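Local coordinates for putative glyoxalase superfamily protein (Ralstonia eutropha, PDB 3IUZ) that probably acts as an iron(II)-dependent dioxygenase of the 2-oxoadipate dioxygenase/decarboxylase family, making 2-hydroxyglutarate, at residues T41-A46 with H132-E137; F80-L85 with E304-D309; Y112-N117 with R128-A133. One frame throughout, in Å; residues are numbered along the deposited sequence.

Contact 1 (T41-A46 with H132-E137); sequences TRAEIA and HADAPE
The guanidinium of Arg42 presents its edge to the carboxylate of Asp134, while the imidazole of His132 is approached obliquely by the first turn of the helix, with the CB of Ala46 3.6 Å from its CD2 and the CA of Ala43 near its CE1. At the edge of the same imidazole lies the CA of Asp134. The salt bridge is side-on and two-pronged: Arg42 NE reaches Asp134 OD2 at 2.9 Å, and Arg42 NH2 reaches Asp134 OD1 at the same length and almost straight, 177° at the hydrogen. Both nitrogens come in on the syn side but well out of the carboxylate plane, because the two flat groups are turned 36° apart. Arg42 starts with CG wedged between its own N and carbonyl carbon (chi1 68°) and then runs fully extended, carrying its end across to Asp134. A water joins Asp134 OD2 (2.8 Å) to the N of Ala43, an amide of the opening helical turn. On the turn itself, Asp134 N donates to His132 ND1 at 3.1 Å, and His132 NE2 is bonded to the carbonyl of Leu110, so both ring nitrogens are engaged. Within the helix start, Thr41 OG1 accepts from Glu44 N and Glu44 OE1 from Thr41 N. The arrangement is the start of helix 42-60, closed by this capping box, meeting the type I turn His132 to Ala135 through Arg42, Ala43 and Ala46.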
# COMPACT_ATOMS: atom_id res chain seq x y z
N THR A 41 -5.47 15.30 -14.29
CA THR A 41 -4.91 16.04 -13.17
C THR A 41 -4.14 15.13 -12.20
O THR A 41 -4.35 13.93 -12.18
CB THR A 41 -5.99 16.75 -12.39
OG1 THR A 41 -6.90 15.79 -11.81
CG2 THR A 41 -6.78 17.73 -13.28
N ARG A 42 -3.33 15.73 -11.32
CA ARG A 42 -2.61 14.94 -10.34
C ARG A 42 -3.54 14.17 -9.41
O ARG A 42 -3.20 13.03 -9.04
CB ARG A 42 -1.63 15.75 -9.50
CG ARG A 42 -2.25 16.72 -8.58
CD ARG A 42 -1.19 17.45 -7.76
NE ARG A 42 -1.83 18.28 -6.76
CZ ARG A 42 -1.21 19.07 -5.89
NH1 ARG A 42 0.13 19.18 -5.88
NH2 ARG A 42 -1.94 19.75 -5.04
N ALA A 43 -4.66 14.78 -9.03
CA ALA A 43 -5.69 14.08 -8.23
C ALA A 43 -6.24 12.84 -8.95
O ALA A 43 -6.38 11.76 -8.36
CB ALA A 43 -6.82 15.01 -7.90
N GLU A 44 -6.65 13.01 -10.19
CA GLU A 44 -7.10 11.87 -10.98
C GLU A 44 -6.02 10.76 -11.07
O GLU A 44 -6.34 9.56 -10.96
CB GLU A 44 -7.49 12.31 -12.38
CG GLU A 44 -8.73 13.23 -12.42
CD GLU A 44 -8.99 13.88 -13.75
OE1 GLU A 44 -8.11 13.87 -14.65
OE2 GLU A 44 -10.12 14.40 -13.91
N ILE A 45 -4.78 11.16 -11.32
CA ILE A 45 -3.72 10.21 -11.46
C ILE A 45 -3.49 9.48 -10.14
O ILE A 45 -3.30 8.24 -10.10
CB ILE A 45 -2.42 10.87 -11.99
CG1 ILE A 45 -2.62 11.22 -13.46
CG2 ILE A 45 -1.18 9.96 -11.82
CD1 ILE A 45 -1.63 12.36 -13.98
N ALA A 46 -3.50 10.25 -9.04
CA ALA A 46 -3.26 9.66 -7.73
C ALA A 46 -4.34 8.64 -7.38
O ALA A 46 -4.04 7.55 -6.86
CB ALA A 46 -3.16 10.74 -6.65
N HIS A 132 -3.78 13.27 0.45
CA HIS A 132 -3.72 14.03 -0.78
C HIS A 132 -4.27 15.44 -0.61
O HIS A 132 -5.42 15.64 -0.17
CB HIS A 132 -4.41 13.30 -1.92
CG HIS A 132 -3.94 13.76 -3.24
ND1 HIS A 132 -4.42 14.92 -3.83
CD2 HIS A 132 -2.98 13.28 -4.08
CE1 HIS A 132 -3.77 15.13 -4.96
NE2 HIS A 132 -2.91 14.13 -5.16
N ALA A 133 -3.47 16.42 -1.01
CA ALA A 133 -3.82 17.84 -0.80
C ALA A 133 -5.11 18.22 -1.53
O ALA A 133 -5.76 19.15 -1.13
CB ALA A 133 -2.67 18.78 -1.24
N ASP A 134 -5.47 17.53 -2.61
CA ASP A 134 -6.62 17.95 -3.41
C ASP A 134 -7.93 17.32 -2.97
O ASP A 134 -8.99 17.77 -3.38
CB ASP A 134 -6.43 17.69 -4.92
CG ASP A 134 -5.24 18.41 -5.51
OD1 ASP A 134 -4.83 19.49 -5.01
OD2 ASP A 134 -4.70 17.90 -6.53
N ALA A 135 -7.87 16.27 -2.16
CA ALA A 135 -9.08 15.56 -1.71
C ALA A 135 -8.67 14.66 -0.54
O ALA A 135 -8.67 13.42 -0.69
CB ALA A 135 -9.70 14.72 -2.88
N PRO A 136 -8.27 15.27 0.59
CA PRO A 136 -7.62 14.52 1.67
C PRO A 136 -8.50 13.44 2.30
O PRO A 136 -8.00 12.39 2.73
CB PRO A 136 -7.27 15.62 2.70
CG PRO A 136 -8.01 16.85 2.26
CD PRO A 136 -8.27 16.72 0.83
N GLU A 137 -9.81 13.69 2.31
CA GLU A 137 -10.79 12.74 2.83
C GLU A 137 -11.27 11.73 1.81
O GLU A 137 -11.78 10.68 2.21
CB GLU A 137 -12.00 13.46 3.40
CG GLU A 137 -11.64 14.39 4.50
CD GLU A 137 -12.85 15.14 5.05
OE1 GLU A 137 -13.99 14.89 4.60
OE2 GLU A 137 -12.64 15.96 5.96
O HOH W 1 -5.37 17.64 -9.19

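Contact 2 (F80-L85 with E304-D309); sequences FDHGAL and EFITRD
Arg308 and Asp81 reach for each other from opposite directions and meet with guanidinium and carboxylate nearly coplanar, their planes 18° apart. Arg308 NE donates to Asp81 OD1 at 2.8 Å and Arg308 NH2 to Asp81 OD2 at 3.0 Å, each oxygen accepting through its syn lone pair, so the carboxylate is held side-on by two nitrogens. The anti lone pair of OD2 is taken by the next residue on the strand: His82 ND1 donates to Asp81 OD2 at 2.8 Å, close to the ring plane and with an angle of 167° at the hydrogen. Asp81 OD1 has a further salt bridge to Arg242. Two arginines and a histidine N-H thus surround this buried carboxylate. Ile306 crosses Asp81 at about a right angle; its CG2 methyl lies 3.5 Å from Asp81 CG, and its CD1 rests over one face of the Arg308 guanidinium, toward the rim. Farther along, the imidazole of His82 and the carboxylate of Glu304 are inclined at 55°, with Glu304 OE1 3.5 Å from His82 CE1. A water in the ring plane links His82 NE2 to Glu304 OE1, which it reaches as donor at 2.9 Å; that oxygen also accepts from Thr240 and Gln274. The whole is a buried polar network on the sheet, built round a His-carboxylate hydrogen bond. Strands 80-87 and 293-306 do not pair directly. Strand 238-242 runs between them and bonds to both, strand 141-147 pairs with the far edge of 80-87, and Phe305 points away, onto helix 246-252.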
# COMPACT_ATOMS: atom_id res chain seq x y z
N PHE A 80 -11.86 3.05 -0.60
CA PHE A 80 -10.46 2.78 -0.34
C PHE A 80 -9.91 3.87 0.59
O PHE A 80 -9.70 5.01 0.18
CB PHE A 80 -9.64 2.71 -1.61
CG PHE A 80 -8.23 2.21 -1.44
CD1 PHE A 80 -7.79 1.48 -0.33
CD2 PHE A 80 -7.30 2.46 -2.44
CE1 PHE A 80 -6.48 1.02 -0.24
CE2 PHE A 80 -6.05 2.02 -2.37
CZ PHE A 80 -5.60 1.29 -1.28
N ASP A 81 -9.70 3.48 1.84
CA ASP A 81 -9.30 4.40 2.89
C ASP A 81 -7.81 4.66 2.91
O ASP A 81 -7.39 5.83 2.97
CB ASP A 81 -9.72 3.86 4.24
CG ASP A 81 -9.47 4.87 5.36
OD1 ASP A 81 -10.39 5.68 5.62
OD2 ASP A 81 -8.39 4.82 5.95
N HIS A 82 -7.00 3.60 2.94
CA HIS A 82 -5.56 3.74 2.90
C HIS A 82 -4.90 2.41 2.55
O HIS A 82 -5.48 1.35 2.84
CB HIS A 82 -5.02 4.26 4.22
CG HIS A 82 -5.06 3.29 5.36
ND1 HIS A 82 -6.15 3.15 6.19
CD2 HIS A 82 -4.11 2.47 5.86
CE1 HIS A 82 -5.86 2.30 7.15
NE2 HIS A 82 -4.63 1.85 6.96
N GLY A 83 -3.74 2.48 1.87
CA GLY A 83 -2.81 1.35 1.76
C GLY A 83 -1.62 1.59 2.70
O GLY A 83 -1.19 2.76 2.90
N ALA A 84 -1.11 0.54 3.31
CA ALA A 84 0.01 0.66 4.25
C ALA A 84 1.16 -0.13 3.67
O ALA A 84 0.97 -1.26 3.20
CB ALA A 84 -0.35 0.12 5.63
N LEU A 85 2.35 0.47 3.65
CA LEU A 85 3.54 -0.23 3.25
C LEU A 85 4.71 0.00 4.16
O LEU A 85 4.68 0.88 5.04
CB LEU A 85 3.92 0.07 1.79
CG LEU A 85 4.22 1.52 1.41
CD1 LEU A 85 5.53 1.58 0.64
CD2 LEU A 85 3.13 2.11 0.57
N GLU A 304 -8.43 -4.91 5.46
CA GLU A 304 -8.81 -4.32 6.71
C GLU A 304 -10.00 -3.37 6.53
O GLU A 304 -10.21 -2.82 5.46
CB GLU A 304 -7.61 -3.54 7.28
CG GLU A 304 -7.88 -2.71 8.57
CD GLU A 304 -6.63 -1.98 9.03
OE1 GLU A 304 -6.34 -0.87 8.53
OE2 GLU A 304 -5.91 -2.57 9.85
N PHE A 305 -10.75 -3.21 7.60
CA PHE A 305 -11.90 -2.34 7.63
C PHE A 305 -11.67 -1.23 8.66
O PHE A 305 -11.06 -1.44 9.71
CB PHE A 305 -13.15 -3.09 8.05
CG PHE A 305 -13.53 -4.18 7.12
CD1 PHE A 305 -14.12 -3.91 5.92
CD2 PHE A 305 -13.25 -5.49 7.44
CE1 PHE A 305 -14.46 -4.92 5.03
CE2 PHE A 305 -13.63 -6.50 6.54
CZ PHE A 305 -14.22 -6.19 5.34
N ILE A 306 -12.23 -0.05 8.36
CA ILE A 306 -12.07 1.09 9.25
C ILE A 306 -13.37 1.88 9.24
O ILE A 306 -14.02 1.98 8.21
CB ILE A 306 -10.91 1.99 8.80
CG1 ILE A 306 -10.56 3.04 9.88
CG2 ILE A 306 -11.20 2.63 7.44
CD1 ILE A 306 -9.07 3.58 9.69
N THR A 307 -13.74 2.39 10.41
CA THR A 307 -14.79 3.39 10.52
C THR A 307 -14.16 4.69 11.10
O THR A 307 -13.38 4.65 12.07
CB THR A 307 -15.99 2.89 11.39
OG1 THR A 307 -16.72 1.91 10.66
CG2 THR A 307 -16.93 4.03 11.75
N ARG A 308 -14.47 5.82 10.49
CA ARG A 308 -13.90 7.10 10.91
C ARG A 308 -15.08 8.01 11.21
O ARG A 308 -15.85 8.35 10.31
CB ARG A 308 -13.05 7.73 9.82
CG ARG A 308 -11.82 7.00 9.48
CD ARG A 308 -11.11 7.74 8.33
NE ARG A 308 -9.85 7.11 7.98
CZ ARG A 308 -8.77 7.10 8.74
NH1 ARG A 308 -8.72 7.74 9.93
NH2 ARG A 308 -7.69 6.50 8.28
N ASP A 309 -15.20 8.41 12.46
CA ASP A 309 -16.23 9.33 12.85
C ASP A 309 -15.99 10.69 12.19
O ASP A 309 -14.84 11.09 11.96
CB ASP A 309 -16.23 9.52 14.36
CG ASP A 309 -16.91 8.39 15.10
OD1 ASP A 309 -17.36 7.41 14.47
OD2 ASP A 309 -16.96 8.52 16.34
O HOH W 2 -3.78 0.45 8.85

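Contact 3 (Y112-N117 with R128-A133); sequences YRLNGN and RSYAHA
Strands 112-117 and 128-132 pair antiparallel, with Arg113 and Ala131 a hydrogen-bonded pair, and a classic beta bulge sets Asn115 and Gly116 together against Ser129 before pairing resumes at Asn117 and Arg128. Asn115 N binds Ser129 O at 2.6 Å, whereas the Gly116 N bond to that oxygen is weak; Ser129 N returns a bond to Gly116 O. On the face of Tyr112, Leu114 and Tyr130, the edge of the His132 ring stands over the Tyr112 face in a T-shaped stack, planes at 82° and centroids 4.9 Å apart, and His132 CB adds a CH-pi contact. The Tyr112 hydroxyl is held by Asn50. Leu114, its CG anti to the backbone N (chi1 -180°), lays CD1 3.7 Å from Tyr130 CZ. Across the sheet, the Ala133 methyl sits centrally over one face of the Arg113 guanidinium, 3.4 Å from CZ. A water bridges Asn115 ND2 and Ser129 OG; another joins Asn117 OD1 to Arg128 NE where these two side chains run side by side, and Arg128 goes on to a salt bridge with Glu146. Together these features describe a bulged beta hairpin, 112-120 with 125-132, at one end of the mixed sheet.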
# COMPACT_ATOMS: atom_id res chain seq x y z
N TYR A 112 0.59 14.39 -2.42
CA TYR A 112 0.43 14.06 -1.00
C TYR A 112 1.27 14.97 -0.08
O TYR A 112 2.33 15.48 -0.46
CB TYR A 112 0.78 12.59 -0.71
CG TYR A 112 -0.19 11.62 -1.34
CD1 TYR A 112 -0.02 11.20 -2.65
CD2 TYR A 112 -1.28 11.11 -0.61
CE1 TYR A 112 -0.91 10.30 -3.24
CE2 TYR A 112 -2.18 10.25 -1.20
CZ TYR A 112 -1.98 9.84 -2.50
OH TYR A 112 -2.87 8.98 -3.10
N ARG A 113 0.79 15.10 1.17
CA ARG A 113 1.47 15.79 2.24
C ARG A 113 1.42 14.93 3.46
O ARG A 113 0.45 14.22 3.70
CB ARG A 113 0.74 17.08 2.59
CG ARG A 113 0.74 18.08 1.48
CD ARG A 113 -0.12 19.28 1.87
NE ARG A 113 -0.09 20.28 0.83
CZ ARG A 113 -1.05 21.19 0.62
NH1 ARG A 113 -2.15 21.20 1.37
NH2 ARG A 113 -0.92 22.08 -0.37
N LEU A 114 2.47 15.01 4.27
CA LEU A 114 2.49 14.37 5.57
C LEU A 114 1.27 14.78 6.36
O LEU A 114 0.96 15.97 6.47
CB LEU A 114 3.77 14.77 6.33
CG LEU A 114 3.95 14.16 7.71
CD1 LEU A 114 4.19 12.65 7.61
CD2 LEU A 114 5.08 14.95 8.41
N ASN A 115 0.55 13.80 6.88
CA ASN A 115 -0.64 14.10 7.66
C ASN A 115 -0.58 13.62 9.13
O ASN A 115 -1.49 13.89 9.87
CB ASN A 115 -1.86 13.51 6.96
CG ASN A 115 -3.16 14.14 7.40
OD1 ASN A 115 -3.27 15.35 7.44
ND2 ASN A 115 -4.17 13.31 7.67
N GLY A 116 0.46 12.89 9.52
CA GLY A 116 0.51 12.34 10.87
C GLY A 116 1.80 11.56 11.08
O GLY A 116 2.31 10.94 10.15
N ASN A 117 2.28 11.62 12.32
CA ASN A 117 3.48 10.94 12.73
C ASN A 117 3.12 9.99 13.85
O ASN A 117 2.55 10.41 14.87
CB ASN A 117 4.53 11.93 13.21
CG ASN A 117 5.84 11.25 13.60
OD1 ASN A 117 6.52 10.68 12.76
ND2 ASN A 117 6.17 11.32 14.87
N ARG A 128 4.07 6.92 9.37
CA ARG A 128 3.64 8.27 8.95
C ARG A 128 2.52 8.15 7.95
O ARG A 128 2.54 7.29 7.06
CB ARG A 128 4.80 9.03 8.32
CG ARG A 128 5.93 9.29 9.27
CD ARG A 128 7.06 10.15 8.68
NE ARG A 128 8.21 10.35 9.62
CZ ARG A 128 9.22 9.50 9.79
NH1 ARG A 128 9.27 8.34 9.16
NH2 ARG A 128 10.21 9.83 10.61
N SER A 129 1.52 9.01 8.06
CA SER A 129 0.45 9.01 7.08
C SER A 129 0.59 10.19 6.12
O SER A 129 1.10 11.26 6.50
CB SER A 129 -0.90 9.06 7.78
OG SER A 129 -1.02 10.30 8.48
N TYR A 130 0.17 9.94 4.88
CA TYR A 130 0.19 10.89 3.75
C TYR A 130 -1.21 11.02 3.18
O TYR A 130 -1.83 10.03 2.75
CB TYR A 130 1.19 10.40 2.66
CG TYR A 130 2.57 10.56 3.18
CD1 TYR A 130 3.18 11.80 3.14
CD2 TYR A 130 3.18 9.54 3.93
CE1 TYR A 130 4.46 12.01 3.69
CE2 TYR A 130 4.42 9.72 4.51
CZ TYR A 130 5.06 10.96 4.40
OH TYR A 130 6.27 11.14 5.01
N ALA A 131 -1.71 12.26 3.14
CA ALA A 131 -3.03 12.54 2.58
C ALA A 131 -2.88 13.45 1.40
O ALA A 131 -2.03 14.34 1.38
CB ALA A 131 -3.97 13.23 3.63
N HIS A 132 -3.78 13.27 0.45
CA HIS A 132 -3.72 14.03 -0.78
C HIS A 132 -4.27 15.44 -0.61
O HIS A 132 -5.42 15.64 -0.17
CB HIS A 132 -4.41 13.30 -1.92
CG HIS A 132 -3.94 13.76 -3.24
ND1 HIS A 132 -4.42 14.92 -3.83
CD2 HIS A 132 -2.98 13.28 -4.08
CE1 HIS A 132 -3.77 15.13 -4.96
NE2 HIS A 132 -2.91 14.13 -5.16
N ALA A 133 -3.47 16.42 -1.01
CA ALA A 133 -3.82 17.84 -0.80
C ALA A 133 -5.11 18.22 -1.53
O ALA A 133 -5.76 19.15 -1.13
CB ALA A 133 -2.67 18.78 -1.24
O HOH W 3 -3.47 10.82 9.01
O HOH W 4 7.67 12.86 10.95

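In the fold
Contact 2 is wholly buried and lies nearest the centre of the chain, whereas contacts 1 and 3 are partly buried and lie farther out. Contacts 1 and 3 share His132 and Ala133 and touch where Ala46 packs on Tyr112, so the end of the hairpin and the start of helix 42-60 meet round one imidazole. Contacts 2 and 3 belong to the same mixed sheet without touching, their centres about 14 Å apart. Their chemistry differs accordingly: contact 3 depends mainly on backbone pairing with aromatic packing, while contacts 1 and 2 each use a two-pronged arginine-aspartate bridge, between partly exposed side chains at a helix start in one and within a buried polar network in the other.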